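PDB 1DI2: double stranded RNA binding protein A from Xenopus laevis, which binds double-stranded RNA, here through the second of its double-stranded RNA-binding domains. Local coordinates for residues A10-A23 against E33-E45. The protein carries 1 engineered substitution. Numbering follows the deposited sequence.
Sequences AVQKGWRLPEYTVA and EFTITCRVETFVE. With nucleotides of chain B.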
loop_
_atom_site.group_PDB
_atom_site.type_symbol
_atom_site.label_atom_id
_atom_site.label_comp_id
_atom_site.label_asym_id
_atom_site.label_seq_id
_atom_site.Cartn_x
_atom_site.Cartn_y
_atom_site.Cartn_z
ATOM N N ALA E 10 -13.442 12.600 16.818
ATOM C CA ALA E 10 -13.539 12.293 18.250
ATOM C C ALA E 10 -13.275 13.525 19.115
ATOM O O ALA E 10 -14.060 13.852 20.015
ATOM C CB ALA E 10 -12.549 11.160 18.627
ATOM N N VAL E 11 -12.168 14.211 18.843
ATOM C CA VAL E 11 -11.809 15.398 19.605
ATOM C C VAL E 11 -12.880 16.474 19.472
ATOM O O VAL E 11 -13.213 17.157 20.440
ATOM C CB VAL E 11 -10.436 15.966 19.145
ATOM C CG1 VAL E 11 -10.167 17.319 19.810
ATOM C CG2 VAL E 11 -9.323 14.988 19.524
ATOM N N GLN E 12 -13.422 16.622 18.271
ATOM C CA GLN E 12 -14.449 17.625 18.029
ATOM C C GLN E 12 -15.748 17.259 18.741
ATOM O O GLN E 12 -16.442 18.127 19.272
ATOM C CB GLN E 12 -14.655 17.780 16.514
ATOM C CG GLN E 12 -15.752 18.747 16.068
ATOM C CD GLN E 12 -17.133 18.108 16.037
ATOM O OE1 GLN E 12 -17.704 17.776 17.076
ATOM N NE2 GLN E 12 -17.673 17.924 14.831
ATOM N N LYS E 13 -16.044 15.964 18.771
ATOM C CA LYS E 13 -17.252 15.442 19.410
ATOM C C LYS E 13 -17.141 15.332 20.929
ATOM O O LYS E 13 -18.152 15.165 21.613
ATOM C CB LYS E 13 -17.572 14.046 18.862
ATOM C CG LYS E 13 -18.089 13.999 17.422
ATOM C CD LYS E 13 -19.528 14.474 17.332
ATOM C CE LYS E 13 -20.081 14.306 15.922
ATOM N NZ LYS E 13 -21.518 14.685 15.830
ATOM N N GLY E 14 -15.921 15.419 21.452
ATOM C CA GLY E 14 -15.724 15.274 22.888
ATOM C C GLY E 14 -15.674 13.802 23.305
ATOM O O GLY E 14 -15.946 13.451 24.454
ATOM N N TRP E 15 -15.337 12.924 22.366
ATOM C CA TRP E 15 -15.242 11.498 22.665
ATOM C C TRP E 15 -13.819 11.168 23.104
ATOM O O TRP E 15 -12.881 11.884 22.750
ATOM C CB TRP E 15 -15.547 10.647 21.423
ATOM C CG TRP E 15 -16.886 10.877 20.766
ATOM C CD1 TRP E 15 -18.014 11.380 21.346
ATOM C CD2 TRP E 15 -17.265 10.470 19.440
ATOM N NE1 TRP E 15 -19.077 11.315 20.462
ATOM C CE2 TRP E 15 -18.641 10.759 19.288
ATOM C CE3 TRP E 15 -16.570 9.896 18.365
ATOM C CZ2 TRP E 15 -19.335 10.489 18.109
ATOM C CZ3 TRP E 15 -17.266 9.621 17.188
ATOM C CH2 TRP E 15 -18.636 9.921 17.072
ATOM N N ARG E 16 -13.646 10.106 23.884
ATOM C CA ARG E 16 -12.294 9.708 24.248
ATOM C C ARG E 16 -11.703 9.293 22.902
ATOM O O ARG E 16 -12.435 8.858 22.018
ATOM C CB ARG E 16 -12.284 8.517 25.211
ATOM C CG ARG E 16 -12.799 8.847 26.598
ATOM C CD ARG E 16 -12.643 7.702 27.618
ATOM N NE ARG E 16 -11.269 7.227 27.790
ATOM C CZ ARG E 16 -10.709 6.252 27.079
ATOM N NH1 ARG E 16 -11.394 5.635 26.125
ATOM N NH2 ARG E 16 -9.455 5.886 27.325
ATOM N N LEU E 17 -10.393 9.437 22.754
ATOM C CA LEU E 17 -9.719 9.106 21.500
ATOM C C LEU E 17 -9.863 7.641 21.095
ATOM O O LEU E 17 -10.023 6.765 21.938
ATOM C CB LEU E 17 -8.225 9.464 21.599
ATOM C CG LEU E 17 -7.867 10.941 21.810
ATOM C CD1 LEU E 17 -6.391 11.083 22.152
ATOM C CD2 LEU E 17 -8.214 11.738 20.566
ATOM N N PRO E 18 -9.804 7.365 19.782
ATOM C CA PRO E 18 -9.922 6.005 19.261
ATOM C C PRO E 18 -8.867 5.049 19.823
ATOM O O PRO E 18 -7.722 5.435 20.066
ATOM C CB PRO E 18 -9.749 6.206 17.754
ATOM C CG PRO E 18 -10.342 7.578 17.547
ATOM C CD PRO E 18 -9.646 8.315 18.668
ATOM N N GLU E 19 -9.266 3.801 20.031
ATOM C CA GLU E 19 -8.340 2.791 20.519
ATOM C C GLU E 19 -8.158 1.720 19.451
ATOM O O GLU E 19 -9.137 1.181 18.932
ATOM C CB GLU E 19 -8.858 2.133 21.794
ATOM C CG GLU E 19 -9.134 3.092 22.931
ATOM C CD GLU E 19 -9.573 2.369 24.188
ATOM O OE1 GLU E 19 -10.164 1.274 24.062
ATOM O OE2 GLU E 19 -9.355 2.902 25.296
ATOM N N TYR E 20 -6.903 1.420 19.122
ATOM C CA TYR E 20 -6.609 0.398 18.123
ATOM C C TYR E 20 -5.908 -0.796 18.770
ATOM O O TYR E 20 -4.965 -0.633 19.544
ATOM C CB TYR E 20 -5.732 0.958 16.995
ATOM C CG TYR E 20 -6.352 2.107 16.226
ATOM C CD1 TYR E 20 -6.250 3.428 16.690
ATOM C CD2 TYR E 20 -7.024 1.882 15.031
ATOM C CE1 TYR E 20 -6.799 4.495 15.958
ATOM C CE2 TYR E 20 -7.572 2.929 14.299
ATOM C CZ TYR E 20 -7.460 4.231 14.759
ATOM O OH TYR E 20 -7.999 5.249 14.008
ATOM N N THR E 21 -6.372 -1.991 18.433
ATOM C CA THR E 21 -5.821 -3.221 18.981
ATOM C C THR E 21 -5.645 -4.282 17.887
ATOM O O THR E 21 -6.465 -4.377 16.970
ATOM C CB THR E 21 -6.756 -3.777 20.077
ATOM O OG1 THR E 21 -8.044 -4.030 19.515
ATOM C CG2 THR E 21 -6.949 -2.768 21.196
ATOM N N VAL E 22 -4.574 -5.071 17.987
ATOM C CA VAL E 22 -4.320 -6.125 17.012
ATOM C C VAL E 22 -5.186 -7.321 17.395
ATOM O O VAL E 22 -5.000 -7.925 18.455
ATOM C CB VAL E 22 -2.848 -6.546 17.012
ATOM C CG1 VAL E 22 -2.626 -7.663 15.983
ATOM C CG2 VAL E 22 -1.973 -5.334 16.705
ATOM N N ALA E 23 -6.133 -7.644 16.521
ATOM C CA ALA E 23 -7.066 -8.739 16.739
ATOM C C ALA E 23 -6.572 -10.058 16.171
ATOM O O ALA E 23 -6.987 -11.128 16.610
ATOM C CB ALA E 23 -8.411 -8.383 16.123
ATOM N N GLU E 33 -0.758 -11.212 7.265
ATOM C CA GLU E 33 -1.973 -10.427 7.196
ATOM C C GLU E 33 -2.273 -10.036 8.623
ATOM O O GLU E 33 -2.110 -10.836 9.538
ATOM C CB GLU E 33 -3.174 -11.196 6.634
ATOM C CG GLU E 33 -4.338 -10.234 6.342
ATOM C CD GLU E 33 -5.653 -10.917 6.026
ATOM O OE1 GLU E 33 -6.244 -11.533 6.932
ATOM O OE2 GLU E 33 -6.104 -10.832 4.866
ATOM N N PHE E 34 -2.682 -8.794 8.811
ATOM C CA PHE E 34 -3.002 -8.315 10.146
ATOM C C PHE E 34 -4.425 -7.811 10.194
ATOM O O PHE E 34 -4.954 -7.312 9.204
ATOM C CB PHE E 34 -2.047 -7.187 10.578
ATOM C CG PHE E 34 -0.613 -7.608 10.652
ATOM C CD1 PHE E 34 0.165 -7.680 9.498
ATOM C CD2 PHE E 34 -0.066 -8.032 11.855
ATOM C CE1 PHE E 34 1.467 -8.174 9.547
ATOM C CE2 PHE E 34 1.238 -8.530 11.913
ATOM C CZ PHE E 34 2.008 -8.605 10.760
ATOM N N THR E 35 -5.051 -7.973 11.352
ATOM C CA THR E 35 -6.403 -7.485 11.542
ATOM C C THR E 35 -6.360 -6.603 12.781
ATOM O O THR E 35 -5.848 -7.007 13.827
ATOM C CB THR E 35 -7.404 -8.637 11.732
ATOM O OG1 THR E 35 -7.424 -9.442 10.548
ATOM C CG2 THR E 35 -8.805 -8.079 11.963
ATOM N N ILE E 36 -6.862 -5.383 12.639
ATOM C CA ILE E 36 -6.872 -4.433 13.738
ATOM C C ILE E 36 -8.295 -4.011 14.042
ATOM O O ILE E 36 -9.094 -3.832 13.132
ATOM C CB ILE E 36 -6.022 -3.194 13.377
ATOM C CG1 ILE E 36 -4.544 -3.600 13.372
ATOM C CG2 ILE E 36 -6.320 -2.018 14.339
ATOM C CD1 ILE E 36 -3.582 -2.456 13.139
ATOM N N THR E 37 -8.615 -3.897 15.327
ATOM C CA THR E 37 -9.941 -3.469 15.738
ATOM C C THR E 37 -9.862 -2.000 16.166
ATOM O O THR E 37 -8.954 -1.596 16.910
ATOM C CB THR E 37 -10.481 -4.323 16.925
ATOM O OG1 THR E 37 -10.649 -5.683 16.504
ATOM C CG2 THR E 37 -11.852 -3.800 17.401
ATOM N N CYS E 38 -10.797 -1.201 15.666
ATOM C CA CYS E 38 -10.849 0.213 16.009
ATOM C C CYS E 38 -12.110 0.479 16.830
ATOM O O CYS E 38 -13.222 0.248 16.360
ATOM C CB CYS E 38 -10.879 1.087 14.753
ATOM S SG CYS E 38 -11.137 2.862 15.124
ATOM N N ARG E 39 -11.920 0.947 18.059
ATOM C CA ARG E 39 -13.024 1.270 18.955
ATOM C C ARG E 39 -13.016 2.734 19.344
ATOM O O ARG E 39 -11.990 3.262 19.782
ATOM C CB ARG E 39 -12.935 0.441 20.233
ATOM C CG ARG E 39 -13.373 -1.001 20.098
ATOM C CD ARG E 39 -13.140 -1.753 21.400
ATOM N NE ARG E 39 -13.857 -3.027 21.430
ATOM C CZ ARG E 39 -15.153 -3.155 21.705
ATOM N NH1 ARG E 39 -15.893 -2.089 21.992
ATOM N NH2 ARG E 39 -15.711 -4.357 21.688
ATOM N N VAL E 40 -14.163 3.378 19.170
ATOM C CA VAL E 40 -14.308 4.769 19.569
ATOM C C VAL E 40 -15.763 5.064 19.903
ATOM O O VAL E 40 -16.669 4.639 19.176
ATOM C CB VAL E 40 -13.820 5.762 18.486
ATOM C CG1 VAL E 40 -14.761 5.766 17.281
ATOM C CG2 VAL E 40 -13.698 7.125 19.095
ATOM N N GLU E 41 -15.976 5.762 21.015
ATOM C CA GLU E 41 -17.325 6.107 21.462
ATOM C C GLU E 41 -18.130 4.821 21.520
ATOM O O GLU E 41 -17.845 3.899 22.274
ATOM C CB GLU E 41 -17.989 7.095 20.474
ATOM C CG GLU E 41 -19.053 7.986 21.119
ATOM C CD GLU E 41 -20.505 7.653 20.742
ATOM O OE1 GLU E 41 -20.744 6.679 20.002
ATOM O OE2 GLU E 41 -21.415 8.385 21.191
ATOM N N THR E 42 -19.101 4.735 20.635
ATOM C CA THR E 42 -19.942 3.570 20.614
ATOM C C THR E 42 -19.756 2.664 19.371
ATOM O O THR E 42 -20.499 1.709 19.153
ATOM C CB THR E 42 -21.417 4.045 20.782
ATOM O OG1 THR E 42 -22.070 3.205 21.731
ATOM C CG2 THR E 42 -22.182 4.047 19.449
ATOM N N PHE E 43 -18.736 2.960 18.569
ATOM C CA PHE E 43 -18.444 2.188 17.360
ATOM C C PHE E 43 -17.318 1.170 17.522
ATOM O O PHE E 43 -16.365 1.367 18.291
ATOM C CB PHE E 43 -18.064 3.124 16.203
ATOM C CG PHE E 43 -19.050 4.220 15.951
ATOM C CD1 PHE E 43 -19.041 5.363 16.736
ATOM C CD2 PHE E 43 -20.000 4.104 14.939
ATOM C CE1 PHE E 43 -19.956 6.387 16.525
ATOM C CE2 PHE E 43 -20.935 5.132 14.713
ATOM C CZ PHE E 43 -20.907 6.278 15.515
ATOM N N VAL E 44 -17.419 0.090 16.753
ATOM C CA VAL E 44 -16.407 -0.939 16.767
ATOM C C VAL E 44 -16.318 -1.458 15.343
ATOM O O VAL E 44 -17.329 -1.855 14.757
ATOM C CB VAL E 44 -16.777 -2.120 17.677
ATOM C CG1 VAL E 44 -15.542 -2.990 17.891
ATOM C CG2 VAL E 44 -17.327 -1.626 19.006
ATOM N N GLU E 45 -15.117 -1.428 14.778
ATOM C CA GLU E 45 -14.905 -1.925 13.428
ATOM C C GLU E 45 -13.578 -2.655 13.317
ATOM O O GLU E 45 -12.662 -2.433 14.105
ATOM C CB GLU E 45 -14.947 -0.784 12.407
ATOM C CG GLU E 45 -16.262 -0.655 11.654
ATOM C CD GLU E 45 -16.629 -1.919 10.867
ATOM O OE1 GLU E 45 -17.634 -1.891 10.126
ATOM O OE2 GLU E 45 -15.924 -2.944 10.991
ATOM P P C B 7 5.700 -4.891 3.601
ATOM O OP1 C B 7 4.471 -4.056 3.492
ATOM O OP2 C B 7 7.028 -4.242 3.583
ATOM O "O5'" C B 7 5.622 -5.682 4.975
ATOM C "C5'" C B 7 4.455 -6.417 5.329
ATOM C "C4'" C B 7 4.738 -7.288 6.518
ATOM O "O4'" C B 7 5.747 -8.288 6.182
ATOM C "C3'" C B 7 5.330 -6.570 7.721
ATOM O "O3'" C B 7 4.300 -5.912 8.450
ATOM C "C2'" C B 7 5.949 -7.740 8.474
ATOM O "O2'" C B 7 4.953 -8.547 9.079
ATOM C "C1'" C B 7 6.557 -8.543 7.319
ATOM N N1 C B 7 7.929 -8.127 7.012
ATOM C C2 C B 7 8.963 -8.600 7.814
ATOM O O2 C B 7 8.690 -9.358 8.756
ATOM N N3 C B 7 10.233 -8.223 7.547
ATOM C C4 C B 7 10.484 -7.396 6.527
ATOM N N4 C B 7 11.758 -7.051 6.301
ATOM C C5 C B 7 9.445 -6.892 5.697
ATOM C C6 C B 7 8.192 -7.282 5.970
HETATM O O HOH W 1 -14.402 6.967 22.785
#
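Thr21 O accepts the backbone N-H of Thr37 at 2.7 Å (N to O), and Thr37 O takes the N-H of Thr21 in return. The same two-bond exchange joins Glu19 and Arg39, while Ala23 N reaches Thr35 O at 2.8 Å, so strands 19-23 and 33-40 run antiparallel in register. Threonine suits such a pair, since its branched CB favours extended backbone. Across the strands the two side chains meet where Thr21 OG1 lies 3.6 Å from Thr37 CB, on the face shared with Glu19 and Arg39.

On the other face Tyr20 and Cys38 turn to the helices, beside the buried Ile36. Cys38 SG, set anti to the backbone N (chi1 173°), is carried across to the Tyr20 ring and meets CE2 obliquely at 3.7 Å, whereas Ile36 CG2 comes to the ring's edge. Leu6 and Ala60 bring both helices against Tyr20, and Lys56 adds a cation-pi contact.

At the end of strand 33-40, Val40 CG2 packs 3.7 Å from CG of Pro18, the residue just before strand 19-23. Glu41 is the second residue of the type II' turn Val40-Phe43, and its CG sits over the five-membered ring of Trp15, 3.3 Å from the centroid, as a CH-pi contact; Lys13 CB covers the opposite face of the indole. A water bridges Arg16 O and Glu41 N, giving both backbone groups a partner where direct strand pairing has stopped.

The edge of the Phe34 ring, at CZ, touches the ribose O2' of C7 of chain B at 3.4 Å. Sequence-independent backbone bonds hold the hairpin of this alpha-beta-beta-beta-alpha domain, with apolar contacts on its helix-facing side and, at one end, packing against an RNA sugar rather than a base.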